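Local coordinates for protein Na Glutathione S-transferase 2 (Necator americanus, PDB 2ON5) that binds glutathione and, as a hookworm glutathione S-transferase, probably conjugates it to electrophilic compounds in detoxification, at residues A66-L71 / V153-L158; R103-V108 / A168-S173. All coordinates share one frame; numbering follows the deposited sequence.

Contact 1 joins the two domains of the glutathione S-transferase fold. Helix 64-75 of the thioredoxin-like N-terminal domain meets the start of helix 155-168 in the all-helical C-terminal domain. Contact 2 lies within the helical domain, between helix 103-110 and the loop that follows helix 155-168. The two contacts therefore use opposite ends of helix 155-168. Their segments alternate along the chain: 66-71, 103-108, 153-158, 168-173. Their centres are 22 Å apart, on opposite sides of the chain's centre, and their nearest atoms are about 12 Å apart. Contact 1 is buried and borders the second subunit, whereas contact 2 is only partly buried.

Contact 1. Residues A66-L71 / V153-L158; sequences AIARYL and VTYADL
Tyr155 reaches from the start of helix 155-168 to Ala68 and Arg69 on helix 64-75. Of residues 66-71 and 153-158, Ala68 and Tyr155 have the nearest CA atoms, 6.8 Å apart. The CB of Tyr155 points toward helix 64-75. Its ring carbon CG sits between the backbone N and the carbonyl carbon (chi1 75°), and this rotation directs the ring at Ala68 and Arg69. Farther out, Tyr155 CD1 meets the methyl CB of Ala68 at 4.0 Å, an apolar contact. Arg69 CA stands over one face of the ring.

The tip, Tyr155 OH, reaches the guanidinium of Arg69. Arg69 NH2 gives it a weak hydrogen bond of 3.2 Å, with a bent N-H...O angle of 129°. The guanidinium and phenol planes are steeply inclined, 79° apart. The main polar partners are two copies of Asp89. Tyr155 OH and Arg69 NE both bind Asp89 of the same chain, by a hydrogen bond and a salt bridge. Arg69 NH1 makes a salt bridge with Asp89 of the second subunit. These carboxylates probably offset the closeness of the Arg69 side chains from the two subunits.

At the base of Tyr155, Thr154 and Asp157 form a capping box. Thr154 N donates to the anti lone pair of Asp157 OD1 at 2.8 Å, and Thr154 OG1 weakly accepts from Ala156 N. The box caps the helix at the turn that bears the tyrosine.

The contact links the N-terminal and C-terminal domains. Helix 82-101 flanks it, with Val88 and Ala92 touching Tyr155. Helix 16-25 packs on Ile67, Leu71 and Leu158, and strand 59-62 lies against Ile67 and Tyr70.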
loop_
_atom_site.group_PDB
_atom_site.type_symbol
_atom_site.label_atom_id
_atom_site.label_comp_id
_atom_site.label_asym_id
_atom_site.label_seq_id
_atom_site.Cartn_x
_atom_site.Cartn_y
_atom_site.Cartn_z
ATOM N N ALA A 66 -6.523 2.065 -2.249
ATOM C CA ALA A 66 -6.799 2.798 -3.492
ATOM C C ALA A 66 -8.200 3.418 -3.411
ATOM O O ALA A 66 -8.420 4.577 -3.797
ATOM C CB ALA A 66 -6.669 1.899 -4.699
ATOM N N ILE A 67 -9.146 2.648 -2.888
ATOM C CA ILE A 67 -10.509 3.145 -2.702
ATOM C C ILE A 67 -10.547 4.280 -1.676
ATOM O O ILE A 67 -11.188 5.302 -1.916
ATOM C CB ILE A 67 -11.467 2.004 -2.239
ATOM C CG1 ILE A 67 -11.594 0.963 -3.361
ATOM C CG2 ILE A 67 -12.871 2.612 -1.885
ATOM C CD1 ILE A 67 -12.118 -0.440 -2.863
ATOM N N ALA A 68 -9.901 4.090 -0.522
ATOM C CA ALA A 68 -9.920 5.120 0.511
ATOM C C ALA A 68 -9.346 6.436 -0.016
ATOM O O ALA A 68 -9.917 7.504 0.227
ATOM C CB ALA A 68 -9.140 4.672 1.781
ATOM N N ARG A 69 -8.221 6.352 -0.723
ATOM C CA ARG A 69 -7.522 7.572 -1.213
ATOM C C ARG A 69 -8.380 8.282 -2.278
ATOM O O ARG A 69 -8.524 9.501 -2.257
ATOM C CB ARG A 69 -6.166 7.230 -1.829
ATOM C CG ARG A 69 -5.323 8.467 -2.308
ATOM C CD ARG A 69 -3.919 8.050 -2.830
ATOM N NE ARG A 69 -3.252 7.272 -1.797
ATOM C CZ ARG A 69 -3.115 5.947 -1.786
ATOM N NH1 ARG A 69 -3.522 5.202 -2.804
ATOM N NH2 ARG A 69 -2.555 5.367 -0.738
ATOM N N TYR A 70 -8.912 7.496 -3.208
ATOM C CA TYR A 70 -9.787 8.033 -4.272
ATOM C C TYR A 70 -10.964 8.878 -3.716
ATOM O O TYR A 70 -11.191 10.024 -4.130
ATOM C CB TYR A 70 -10.316 6.886 -5.140
ATOM C CG TYR A 70 -11.319 7.371 -6.187
ATOM C CD1 TYR A 70 -10.895 8.191 -7.237
ATOM C CD2 TYR A 70 -12.681 7.060 -6.083
ATOM C CE1 TYR A 70 -11.782 8.668 -8.183
ATOM C CE2 TYR A 70 -13.609 7.524 -7.050
ATOM C CZ TYR A 70 -13.145 8.347 -8.079
ATOM O OH TYR A 70 -14.014 8.838 -9.035
ATOM N N LEU A 71 -11.721 8.294 -2.787
ATOM C CA LEU A 71 -12.804 9.018 -2.101
ATOM C C LEU A 71 -12.314 10.149 -1.199
ATOM O O LEU A 71 -12.943 11.218 -1.132
ATOM C CB LEU A 71 -13.709 8.054 -1.316
ATOM C CG LEU A 71 -14.325 6.921 -2.128
ATOM C CD1 LEU A 71 -14.853 5.818 -1.223
ATOM C CD2 LEU A 71 -15.380 7.413 -3.167
ATOM N N VAL A 153 -8.780 15.973 9.995
ATOM C CA VAL A 153 -8.905 14.502 9.869
ATOM C C VAL A 153 -8.599 14.019 8.451
ATOM O O VAL A 153 -9.012 14.646 7.469
ATOM C CB VAL A 153 -10.291 13.971 10.368
ATOM C CG1 VAL A 153 -11.453 14.381 9.419
ATOM C CG2 VAL A 153 -10.252 12.432 10.585
ATOM N N THR A 154 -7.851 12.918 8.354
ATOM C CA THR A 154 -7.575 12.285 7.073
ATOM C C THR A 154 -7.889 10.790 7.132
ATOM O O THR A 154 -8.151 10.241 8.210
ATOM C CB THR A 154 -6.092 12.446 6.612
ATOM O OG1 THR A 154 -5.246 11.679 7.462
ATOM C CG2 THR A 154 -5.685 13.913 6.573
ATOM N N TYR A 155 -7.834 10.121 5.987
ATOM C CA TYR A 155 -8.144 8.674 6.012
ATOM C C TYR A 155 -7.142 7.869 6.847
ATOM O O TYR A 155 -7.464 6.778 7.340
ATOM C CB TYR A 155 -8.351 8.106 4.600
ATOM C CG TYR A 155 -7.087 7.907 3.800
ATOM C CD1 TYR A 155 -6.406 6.697 3.872
ATOM C CD2 TYR A 155 -6.573 8.914 2.969
ATOM C CE1 TYR A 155 -5.226 6.486 3.157
ATOM C CE2 TYR A 155 -5.381 8.705 2.233
ATOM C CZ TYR A 155 -4.722 7.484 2.350
ATOM O OH TYR A 155 -3.555 7.230 1.669
ATOM N N ALA A 156 -5.930 8.401 7.026
ATOM C CA ALA A 156 -4.981 7.715 7.898
ATOM C C ALA A 156 -5.490 7.735 9.364
ATOM O O ALA A 156 -5.349 6.741 10.074
ATOM C CB ALA A 156 -3.575 8.330 7.776
ATOM N N ASP A 157 -6.064 8.862 9.802
ATOM C CA ASP A 157 -6.703 8.952 11.129
ATOM C C ASP A 157 -7.814 7.901 11.284
ATOM O O ASP A 157 -7.921 7.230 12.319
ATOM C CB ASP A 157 -7.262 10.343 11.381
ATOM C CG ASP A 157 -6.171 11.403 11.422
ATOM O OD1 ASP A 157 -6.224 12.316 10.563
ATOM O OD2 ASP A 157 -5.251 11.261 12.280
ATOM N N LEU A 158 -8.614 7.765 10.237
ATOM C CA LEU A 158 -9.770 6.889 10.290
ATOM C C LEU A 158 -9.284 5.466 10.425
ATOM O O LEU A 158 -9.812 4.724 11.249
ATOM C CB LEU A 158 -10.663 7.064 9.044
ATOM C CG LEU A 158 -11.290 8.458 8.810
ATOM C CD1 LEU A 158 -12.078 8.564 7.483
ATOM C CD2 LEU A 158 -12.190 8.864 9.981
#

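Contact 2. Residues R103-V108 / A168-S173; sequences RPYLRV and AAKFPS. With EDO (1,2-ethanediol), chain L.
Tyr105 and Phe171 carry the aromatic part of this contact. Tyr105 projects from helix 103-110 with CG anti to the backbone N (chi1 170°), which carries the phenol out to the loop segment 168-173. The side chains meet at their rims. Tyr105 OH lies near the plane of the Phe171 ring, at its edge, 3.3 Å from both Phe171 CD1 and Phe171 CE1, so it faces the bond between them. In return, Phe171 CE1 comes to the edge of the Tyr105 ring. It is 4.1 Å from Tyr105 CE1. The meeting is edge to edge.

The methylenes of Lys170 flank the aromatic pair. Within the loop segment, Lys170 CG lies 3.7 Å above one face of the Phe171 ring, displaced toward the rim. Farther along the side chain, Lys170 CD makes a loose approach to Tyr105 OH, at 4.2 Å.

The polar contact is made through a bound 1,2-ethanediol, probably a crystallisation additive. Tyr105 OH and O1 of the diol share a hydrogen bond of 2.9 Å. The diol oxygen lies near the plane of the phenol ring, at its edge. C1 of the diol rests 3.8 Å from Lys170 CB, so the small molecule touches both segments. It is also hydrogen-bonded to Lys205 O, near the C-terminus. No direct hydrogen bond joins the two segments.

The contact is a partly buried one within the helical C-terminal domain, and the Tyr105 side chain is about 13 Å from bound glutathione. Helix 117-143 contacts both partners: Leu120 touches Tyr105, and Phe121 stacks on Phe171. Here helix 103-110 touches the loop between helices 155-168 and 179-189.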
loop_
_atom_site.group_PDB
_atom_site.type_symbol
_atom_site.label_atom_id
_atom_site.label_comp_id
_atom_site.label_asym_id
_atom_site.label_seq_id
_atom_site.Cartn_x
_atom_site.Cartn_y
_atom_site.Cartn_z
ATOM N N ARG A 103 -1.699 -9.907 10.827
ATOM C CA ARG A 103 -2.680 -10.698 10.054
ATOM C C ARG A 103 -3.132 -12.034 10.704
ATOM O O ARG A 103 -4.319 -12.346 10.679
ATOM C CB ARG A 103 -2.211 -10.952 8.621
ATOM C CG ARG A 103 -3.272 -11.684 7.785
ATOM C CD ARG A 103 -2.790 -12.104 6.374
ATOM N NE ARG A 103 -1.856 -11.167 5.752
ATOM C CZ ARG A 103 -2.192 -10.050 5.102
ATOM N NH1 ARG A 103 -3.468 -9.674 5.002
ATOM N NH2 ARG A 103 -1.241 -9.293 4.556
ATOM N N PRO A 104 -2.191 -12.814 11.276
ATOM C CA PRO A 104 -2.609 -14.056 11.971
ATOM C C PRO A 104 -3.629 -13.817 13.088
ATOM O O PRO A 104 -4.552 -14.633 13.277
ATOM C CB PRO A 104 -1.285 -14.597 12.543
ATOM C CG PRO A 104 -0.243 -14.054 11.632
ATOM C CD PRO A 104 -0.725 -12.664 11.291
ATOM N N TYR A 105 -3.475 -12.709 13.819
ATOM C CA TYR A 105 -4.434 -12.337 14.857
ATOM C C TYR A 105 -5.801 -11.962 14.254
ATOM O O TYR A 105 -6.867 -12.420 14.701
ATOM C CB TYR A 105 -3.856 -11.184 15.725
ATOM C CG TYR A 105 -4.876 -10.587 16.646
ATOM C CD1 TYR A 105 -5.115 -11.151 17.898
ATOM C CD2 TYR A 105 -5.645 -9.480 16.249
ATOM C CE1 TYR A 105 -6.092 -10.633 18.746
ATOM C CE2 TYR A 105 -6.628 -8.945 17.086
ATOM C CZ TYR A 105 -6.837 -9.536 18.349
ATOM O OH TYR A 105 -7.798 -9.040 19.192
ATOM N N LEU A 106 -5.768 -11.117 13.227
ATOM C CA LEU A 106 -6.994 -10.641 12.613
ATOM C C LEU A 106 -7.805 -11.795 11.984
ATOM O O LEU A 106 -9.031 -11.840 12.101
ATOM C CB LEU A 106 -6.689 -9.541 11.584
ATOM C CG LEU A 106 -5.943 -8.339 12.167
ATOM C CD1 LEU A 106 -5.323 -7.441 11.056
ATOM C CD2 LEU A 106 -6.877 -7.530 13.085
ATOM N N ARG A 107 -7.120 -12.726 11.343
ATOM C CA ARG A 107 -7.795 -13.888 10.749
ATOM C C ARG A 107 -8.504 -14.759 11.814
ATOM O O ARG A 107 -9.630 -15.221 11.616
ATOM C CB ARG A 107 -6.806 -14.707 9.930
ATOM C CG ARG A 107 -6.442 -14.025 8.583
ATOM C CD ARG A 107 -5.328 -14.746 7.837
ATOM N NE ARG A 107 -5.699 -16.141 7.565
ATOM C CZ ARG A 107 -6.435 -16.544 6.534
ATOM N NH1 ARG A 107 -6.884 -15.671 5.634
ATOM N NH2 ARG A 107 -6.726 -17.831 6.405
ATOM N N VAL A 108 -7.840 -14.942 12.946
ATOM C CA VAL A 108 -8.434 -15.662 14.071
ATOM C C VAL A 108 -9.679 -14.944 14.617
ATOM O O VAL A 108 -10.743 -15.557 14.685
ATOM C CB VAL A 108 -7.390 -15.974 15.166
ATOM C CG1 VAL A 108 -8.097 -16.467 16.457
ATOM C CG2 VAL A 108 -6.404 -17.022 14.649
ATOM N N ALA A 168 -9.529 -2.561 21.098
ATOM C CA ALA A 168 -9.682 -2.179 22.515
ATOM C C ALA A 168 -11.034 -2.645 23.075
ATOM O O ALA A 168 -11.162 -2.866 24.289
ATOM C CB ALA A 168 -9.504 -0.689 22.717
ATOM N N ALA A 169 -12.018 -2.820 22.193
ATOM C CA ALA A 169 -13.324 -3.375 22.589
ATOM C C ALA A 169 -13.201 -4.758 23.255
ATOM O O ALA A 169 -13.934 -5.081 24.200
ATOM C CB ALA A 169 -14.284 -3.417 21.398
ATOM N N LYS A 170 -12.254 -5.550 22.770
ATOM C CA LYS A 170 -11.971 -6.894 23.281
ATOM C C LYS A 170 -10.788 -6.874 24.277
ATOM O O LYS A 170 -10.869 -7.455 25.391
ATOM C CB LYS A 170 -11.685 -7.809 22.087
ATOM C CG LYS A 170 -11.695 -9.313 22.359
ATOM C CD LYS A 170 -11.402 -10.075 21.056
ATOM C CE LYS A 170 -11.436 -11.607 21.236
ATOM N NZ LYS A 170 -12.823 -12.078 21.570
ATOM N N PHE A 171 -9.696 -6.207 23.890
ATOM C CA PHE A 171 -8.456 -6.184 24.674
ATOM C C PHE A 171 -8.017 -4.716 24.943
ATOM O O PHE A 171 -7.176 -4.165 24.217
ATOM C CB PHE A 171 -7.325 -6.981 23.988
ATOM C CG PHE A 171 -7.652 -8.439 23.744
ATOM C CD1 PHE A 171 -7.830 -8.918 22.457
ATOM C CD2 PHE A 171 -7.798 -9.328 24.815
ATOM C CE1 PHE A 171 -8.149 -10.286 22.232
ATOM C CE2 PHE A 171 -8.108 -10.682 24.604
ATOM C CZ PHE A 171 -8.293 -11.156 23.316
ATOM N N PRO A 172 -8.622 -4.076 25.956
ATOM C CA PRO A 172 -8.357 -2.655 26.276
ATOM C C PRO A 172 -6.917 -2.295 26.607
ATOM O O PRO A 172 -6.554 -1.111 26.544
ATOM C CB PRO A 172 -9.264 -2.386 27.484
ATOM C CG PRO A 172 -9.633 -3.696 28.003
ATOM C CD PRO A 172 -9.688 -4.619 26.821
ATOM N N SER A 173 -6.094 -3.295 26.920
ATOM C CA SER A 173 -4.703 -3.038 27.251
ATOM C C SER A 173 -3.865 -2.682 26.025
ATOM O O SER A 173 -2.686 -2.368 26.147
ATOM C CB SER A 173 -4.079 -4.226 27.984
ATOM O OG SER A 173 -3.895 -5.335 27.121
HETATM C C1 EDO L . -11.098 -7.154 18.406
HETATM O O1 EDO L . -10.034 -7.858 17.734
HETATM C C2 EDO L . -12.456 -7.263 17.730
HETATM O O2 EDO L . -12.405 -7.156 16.284
#